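Local coordinates for protein tryparedoxin (Crithidia fasciculata, PDB 1O8X) that probably acts as a thioredoxin-like disulfide oxidoreductase, relaying reducing equivalents in the trypanosomatid defence against oxidative stress, at residues Ile113-Asp116 with Asp121-Thr124; Phe32-Ala37 with Pro41-Phe46. The protein carries 1 engineered substitution. One frame throughout, in Å; residues are numbered along the deposited sequence.

Contact 1. Residues Ile113-Asp116 with Asp121-Thr124; sequences IGVD and DVVT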
ATOM      1  N   ILE A 113      -1.934  -5.764   0.327  1.00 12.25           N
ATOM      2  CA  ILE A 113      -3.328  -6.107   0.593  1.00 12.78           C
ATOM      3  C   ILE A 113      -4.239  -5.080  -0.033  1.00 11.80           C
ATOM      4  O   ILE A 113      -4.116  -3.886   0.237  1.00 12.55           O
ATOM      5  CB  ILE A 113      -3.542  -6.199   2.104  1.00 13.71           C
ATOM      6  CG1 ILE A 113      -2.608  -7.316   2.601  1.00 16.80           C
ATOM      7  CG2 ILE A 113      -5.030  -6.410   2.475  1.00 14.75           C
ATOM      8  CD1 ILE A 113      -2.831  -7.824   3.935  1.00 19.01           C
ATOM      9  N   GLY A 114      -5.163  -5.542  -0.863  1.00 11.38           N
ATOM     10  CA  GLY A 114      -6.068  -4.641  -1.554  1.00 11.23           C
ATOM     11  C   GLY A 114      -7.449  -4.657  -0.950  1.00 11.32           C
ATOM     12  O   GLY A 114      -8.008  -5.730  -0.715  1.00 11.85           O
ATOM     13  N   VAL A 115      -7.957  -3.468  -0.659  1.00 12.42           N
ATOM     14  CA  VAL A 115      -9.297  -3.283  -0.124  1.00 12.90           C
ATOM     15  C   VAL A 115     -10.085  -2.313  -0.996  1.00 13.04           C
ATOM     16  O   VAL A 115      -9.511  -1.414  -1.620  1.00 14.49           O
ATOM     17  CB  VAL A 115      -9.272  -2.809   1.365  1.00 13.68           C
ATOM     18  CG1 VAL A 115      -8.394  -3.725   2.226  1.00 14.16           C
ATOM     19  CG2 VAL A 115      -8.814  -1.375   1.493  1.00 14.46           C
ATOM     20  N   ASP A 116     -11.396  -2.476  -1.036  1.00 12.92           N
ATOM     21  CA  ASP A 116     -12.237  -1.524  -1.740  1.00 13.69           C
ATOM     22  C   ASP A 116     -12.397  -0.285  -0.856  1.00 14.29           C
ATOM     23  O   ASP A 116     -12.839  -0.398   0.290  1.00 15.31           O
ATOM     24  CB  ASP A 116     -13.583  -2.180  -2.014  1.00 14.19           C
ATOM     25  CG  ASP A 116     -14.539  -1.262  -2.672  1.00 15.25           C
ATOM     26  OD1 ASP A 116     -14.256  -0.822  -3.802  1.00 16.67           O
ATOM     27  OD2 ASP A 116     -15.586  -0.918  -2.102  1.00 16.98           O
ATOM     28  N   ASP A 121     -14.281  -3.496   2.023  1.00 15.95           N
ATOM     29  CA  ASP A 121     -14.159  -4.947   1.876  1.00 16.57           C
ATOM     30  C   ASP A 121     -12.780  -5.378   1.380  1.00 15.24           C
ATOM     31  O   ASP A 121     -12.159  -4.752   0.517  1.00 14.47           O
ATOM     32  CB  ASP A 121     -15.231  -5.499   0.946  1.00 18.02           C
ATOM     33  CG  ASP A 121     -16.648  -5.249   1.444  1.00 19.51           C
ATOM     34  OD1 ASP A 121     -16.856  -4.739   2.573  1.00 20.71           O
ATOM     35  OD2 ASP A 121     -17.605  -5.561   0.735  1.00 22.83           O
ATOM     36  N   VAL A 122     -12.309  -6.480   1.926  1.00 15.15           N
ATOM     37  CA  VAL A 122     -11.048  -7.042   1.465  1.00 14.46           C
ATOM     38  C   VAL A 122     -11.236  -7.641   0.084  1.00 14.82           C
ATOM     39  O   VAL A 122     -12.190  -8.385  -0.148  1.00 17.45           O
ATOM     40  CB  VAL A 122     -10.532  -8.074   2.464  1.00 15.16           C
ATOM     41  CG1 VAL A 122      -9.195  -8.647   1.998  1.00 16.81           C
ATOM     42  CG2 VAL A 122     -10.373  -7.417   3.815  1.00 17.64           C
ATOM     43  N   VAL A 123     -10.345  -7.292  -0.838  1.00 12.85           N
ATOM     44  CA  VAL A 123     -10.381  -7.823  -2.181  1.00 13.02           C
ATOM     45  C   VAL A 123      -9.298  -8.905  -2.342  1.00 12.26           C
ATOM     46  O   VAL A 123      -9.593 -10.013  -2.793  1.00 13.20           O
ATOM     47  CB  VAL A 123     -10.217  -6.690  -3.213  1.00 13.18           C
ATOM     48  CG1 VAL A 123     -10.120  -7.254  -4.615  1.00 14.44           C
ATOM     49  CG2 VAL A 123     -11.396  -5.707  -3.101  1.00 14.50           C
ATOM     50  N   THR A 124      -8.049  -8.596  -1.971  1.00 11.51           N
ATOM     51  CA  THR A 124      -6.968  -9.576  -2.097  1.00 11.51           C
ATOM     52  C   THR A 124      -5.968  -9.402  -0.974  1.00 11.32           C
ATOM     53  O   THR A 124      -5.664  -8.280  -0.568  1.00 11.75           O
ATOM     54  CB  THR A 124      -6.274  -9.454  -3.485  1.00 11.95           C
ATOM     55  OG1 THR A 124      -5.230 -10.439  -3.592  1.00 12.66           O
ATOM     56  CG2 THR A 124      -5.625  -8.073  -3.740  1.00 12.56           C
TER
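The peptide carbonyl of G114 receives two N-H groups of the opposite strand, from V123 and T124, both on one face of its plane and each tilted only some 20° out of it. V123 N is the nearer donor, 2.8 Å from G114 O, while T124 N stands 3.1 Å from the same oxygen. Two consecutive residues facing one make this a classic beta bulge in an antiparallel hairpin. On either side of it the bonds lie in the plane of the accepting carbonyl: G114 N gives to T124 O at 2.8 Å, and D116 N to D121 O at 2.9 Å with an N-H...O angle of 165°. D121 O also meets the CA of V115 in a CA-H...O contact.

Side chains add less. V115 and V122 share one face of the sheet, V115 CG1 4.5 Å from V122 CG2. T124 CG2, set between its own backbone N and carbonyl carbon, lies 3.9 Å from G114 N, and V123 CG2 sits 3.8 Å from D116 N. The polar ends turn elsewhere, D116 OD2 to S119 in the turn and T124 OG1 to the carbonyl of W142.

Strand 122-124 is the outermost on this side of the sheet. Strand 111-116 separates it from strand 30-36, although V123 still touches L30 and T124 touches F32; F104 packs against I113 and V122.

Contact 2. Residues Phe32-Ala37 with Pro41-Phe46; sequences FFYFSA and PPARGF. Engineered in segment 41-46: A43 (natural residue Cys).
Y34 and F46 each carry CG anti to the backbone N (chi1 -179° and 177°), which sends one ring out from the strand and the other back from the helix. The two side chains slide past each other in opposite directions. The phenol end does the touching: Y34 CE1 comes in at the edge of the F46 ring, in its plane, 3.6 Å from F46 CE2, and Y34 OH lies 3.4 Å from F46 CD2. With the planes 51° apart, the pair meets obliquely. S36 CB rests on one face of the Y34 ring, near its rim, and S36 OG reaches A43 CB at a close 3.1 Å.

Strand 30-36 and helix 41-57 open the beta-alpha-beta unit of the thioredoxin fold, with redox positions 40 and 43 where loop meets helix. A43 is engineered; the natural cysteine is seen elsewhere in a disulfide with C40, absent here. A43 CB also lies 4.0 Å from Y34 OH.

Both hydroxyls bond beyond this contact. Y34 OH is hydrogen-bonded to T47 OG1, one helical turn past A43, whose carbonyl also bonds that threonine; S36 OG pairs with Y80 OH. L112 of strand 111-116 packs against both Y34 and F46.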
ATOM      1  N   PHE A  32      -4.413  -0.479  -2.273  1.00 10.81           N
ATOM      2  CA  PHE A  32      -3.471  -1.487  -1.814  1.00 11.08           C
ATOM      3  C   PHE A  32      -2.619  -0.921  -0.696  1.00 11.44           C
ATOM      4  O   PHE A  32      -1.889   0.064  -0.898  1.00 13.62           O
ATOM      5  CB  PHE A  32      -2.521  -1.886  -2.940  1.00 12.24           C
ATOM      6  CG  PHE A  32      -3.129  -2.735  -4.003  1.00 12.34           C
ATOM      7  CD1 PHE A  32      -3.415  -2.166  -5.238  1.00 16.48           C
ATOM      8  CD2 PHE A  32      -3.352  -4.106  -3.813  1.00 13.00           C
ATOM      9  CE1 PHE A  32      -3.951  -2.915  -6.264  1.00 17.11           C
ATOM     10  CE2 PHE A  32      -3.902  -4.880  -4.830  1.00 14.05           C
ATOM     11  CZ  PHE A  32      -4.191  -4.290  -6.068  1.00 17.32           C
ATOM     12  N   PHE A  33      -2.659  -1.554   0.465  1.00 10.72           N
ATOM     13  CA  PHE A  33      -1.717  -1.275   1.546  1.00 11.23           C
ATOM     14  C   PHE A  33      -0.445  -2.059   1.288  1.00 10.34           C
ATOM     15  O   PHE A  33      -0.481  -3.293   1.173  1.00 11.07           O
ATOM     16  CB  PHE A  33      -2.326  -1.687   2.884  1.00 11.94           C
ATOM     17  CG  PHE A  33      -3.572  -0.937   3.227  1.00 13.01           C
ATOM     18  CD1 PHE A  33      -4.774  -1.611   3.395  1.00 16.13           C
ATOM     19  CD2 PHE A  33      -3.539   0.447   3.394  1.00 14.01           C
ATOM     20  CE1 PHE A  33      -5.944  -0.917   3.734  1.00 17.05           C
ATOM     21  CE2 PHE A  33      -4.695   1.153   3.719  1.00 15.50           C
ATOM     22  CZ  PHE A  33      -5.901   0.460   3.897  1.00 17.09           C
ATOM     23  N   TYR A  34       0.664  -1.338   1.151  1.00 10.16           N
ATOM     24  CA  TYR A  34       1.966  -1.944   0.870  1.00 10.30           C
ATOM     25  C   TYR A  34       2.809  -1.896   2.124  1.00 10.07           C
ATOM     26  O   TYR A  34       3.266  -0.835   2.534  1.00 11.52           O
ATOM     27  CB  TYR A  34       2.665  -1.206  -0.278  1.00 10.44           C
ATOM     28  CG  TYR A  34       4.019  -1.800  -0.629  1.00 10.40           C
ATOM     29  CD1 TYR A  34       4.207  -3.185  -0.671  1.00 11.37           C
ATOM     30  CD2 TYR A  34       5.112  -0.978  -0.930  1.00 11.66           C
ATOM     31  CE1 TYR A  34       5.444  -3.737  -1.003  1.00 12.47           C
ATOM     32  CE2 TYR A  34       6.362  -1.533  -1.268  1.00 12.27           C
ATOM     33  CZ  TYR A  34       6.503  -2.912  -1.316  1.00 11.88           C
ATOM     34  OH  TYR A  34       7.704  -3.515  -1.645  1.00 14.65           O
ATOM     35  N   PHE A  35       2.962  -3.055   2.752  1.00 10.04           N
ATOM     36  CA  PHE A  35       3.764  -3.180   3.974  1.00 10.62           C
ATOM     37  C   PHE A  35       5.192  -3.521   3.576  1.00 10.67           C
ATOM     38  O   PHE A  35       5.446  -4.553   2.936  1.00 10.75           O
ATOM     39  CB  PHE A  35       3.195  -4.280   4.877  1.00 11.57           C
ATOM     40  CG  PHE A  35       1.772  -4.029   5.288  1.00 11.88           C
ATOM     41  CD1 PHE A  35       0.713  -4.414   4.467  1.00 12.76           C
ATOM     42  CD2 PHE A  35       1.484  -3.368   6.480  1.00 13.05           C
ATOM     43  CE1 PHE A  35      -0.606  -4.146   4.834  1.00 13.50           C
ATOM     44  CE2 PHE A  35       0.156  -3.126   6.850  1.00 14.84           C
ATOM     45  CZ  PHE A  35      -0.873  -3.509   6.023  1.00 15.40           C
ATOM     46  N   SER A  36       6.118  -2.633   3.922  1.00 11.23           N
ATOM     47  CA  SER A  36       7.518  -2.811   3.554  1.00 11.79           C
ATOM     48  C   SER A  36       8.388  -1.976   4.477  1.00 12.51           C
ATOM     49  O   SER A  36       7.877  -1.288   5.346  1.00 13.21           O
ATOM     50  CB  SER A  36       7.755  -2.458   2.079  1.00 11.95           C
ATOM     51  OG  SER A  36       9.046  -2.910   1.717  1.00 13.35           O
ATOM     52  N   ALA A  37       9.704  -2.054   4.291  1.00 13.48           N
ATOM     53  CA  ALA A  37      10.648  -1.273   5.076  1.00 13.90           C
ATOM     54  C   ALA A  37      11.921  -1.148   4.293  1.00 14.43           C
ATOM     55  O   ALA A  37      12.256  -2.025   3.489  1.00 14.57           O
ATOM     56  CB  ALA A  37      10.938  -1.957   6.412  1.00 13.91           C
ATOM     57  N   PRO A  41      15.202  -7.111   2.938  1.00 17.09           N
ATOM     58  CA  PRO A  41      15.895  -7.582   1.719  1.00 17.04           C
ATOM     59  C   PRO A  41      14.994  -7.933   0.509  1.00 17.30           C
ATOM     60  O   PRO A  41      15.244  -7.377  -0.564  1.00 17.91           O
ATOM     61  CB  PRO A  41      16.730  -8.782   2.204  1.00 17.98           C
ATOM     62  CG  PRO A  41      16.905  -8.530   3.648  1.00 18.11           C
ATOM     63  CD  PRO A  41      15.612  -7.881   4.136  1.00 16.99           C
ATOM     64  N   PRO A  42      13.986  -8.801   0.643  1.00 17.25           N
ATOM     65  CA  PRO A  42      13.170  -9.152  -0.534  1.00 16.73           C
ATOM     66  C   PRO A  42      12.375  -7.984  -1.117  1.00 15.72           C
ATOM     67  O   PRO A  42      12.011  -8.036  -2.296  1.00 15.78           O
ATOM     68  CB  PRO A  42      12.244 -10.263  -0.026  1.00 17.35           C
ATOM     69  CG  PRO A  42      12.245 -10.131   1.463  1.00 18.52           C
ATOM     70  CD  PRO A  42      13.575  -9.561   1.837  1.00 17.48           C
ATOM     71  N   ALA A  43      12.138  -6.926  -0.347  1.00 15.21           N
ATOM     72  CA  ALA A  43      11.431  -5.781  -0.918  1.00 14.87           C
ATOM     73  C   ALA A  43      12.248  -5.070  -1.998  1.00 14.84           C
ATOM     74  O   ALA A  43      11.670  -4.400  -2.862  1.00 15.23           O
ATOM     75  CB  ALA A  43      10.986  -4.794   0.158  1.00 16.14           C
ATOM     76  N   ARG A  44      13.580  -5.205  -1.962  1.00 14.66           N
ATOM     77  CA  ARG A  44      14.413  -4.539  -2.963  1.00 14.18           C
ATOM     78  C   ARG A  44      14.060  -4.997  -4.365  1.00 13.79           C
ATOM     79  O   ARG A  44      13.941  -4.167  -5.259  1.00 14.33           O
ATOM     80  CB  ARG A  44      15.909  -4.725  -2.687  1.00 14.43           C
ATOM     81  CG  ARG A  44      16.408  -3.882  -1.529  1.00 16.04           C
ATOM     82  CD  ARG A  44      17.860  -4.147  -1.156  1.00 16.75           C
ATOM     83  NE  ARG A  44      18.268  -3.271  -0.060  1.00 17.03           N
ATOM     84  CZ  ARG A  44      18.839  -2.095  -0.233  1.00 17.55           C
ATOM     85  NH1 ARG A  44      19.114  -1.662  -1.455  1.00 17.96           N
ATOM     86  NH2 ARG A  44      19.165  -1.358   0.823  1.00 20.41           N
ATOM     87  N   GLY A  45      13.872  -6.303  -4.552  1.00 13.62           N
ATOM     88  CA  GLY A  45      13.531  -6.838  -5.859  1.00 13.55           C
ATOM     89  C   GLY A  45      12.058  -6.658  -6.199  1.00 13.15           C
ATOM     90  O   GLY A  45      11.696  -6.519  -7.380  1.00 13.76           O
ATOM     91  N   PHE A  46      11.193  -6.655  -5.178  1.00 12.88           N
ATOM     92  CA  PHE A  46       9.753  -6.570  -5.409  1.00 12.61           C
ATOM     93  C   PHE A  46       9.292  -5.152  -5.747  1.00 12.30           C
ATOM     94  O   PHE A  46       8.472  -4.954  -6.655  1.00 12.89           O
ATOM     95  CB  PHE A  46       8.942  -7.105  -4.217  1.00 12.99           C
ATOM     96  CG  PHE A  46       7.470  -6.966  -4.416  1.00 11.81           C
ATOM     97  CD1 PHE A  46       6.835  -7.748  -5.362  1.00 13.17           C
ATOM     98  CD2 PHE A  46       6.730  -6.014  -3.717  1.00 13.12           C
ATOM     99  CE1 PHE A  46       5.459  -7.603  -5.590  1.00 13.01           C
ATOM    100  CE2 PHE A  46       5.356  -5.878  -3.938  1.00 13.56           C
ATOM    101  CZ  PHE A  46       4.732  -6.678  -4.878  1.00 13.29           C
TER

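Overall arrangement
From the N terminus, after the antiparallel strands 13-16 and 19-22, the chain enters strand 30-36, and contact 2 closes the short loop that leads into helix 41-57. It then passes through strand 63-69 and the helices that follow before entering strand 111-116, where contact 1 closes a short four-residue connection back into strand 122-124. The two are in series, neither nested nor crossed, with centres about 17 Å apart. They meet because strands 30-36 and 111-116 are neighbours in the sheet: I113 O and F33 N make a probable hydrogen bond at 2.8 Å, and F32 packs on G114. Contact 2 ties a helix to an inner strand, contact 1 the edge strand to its neighbour.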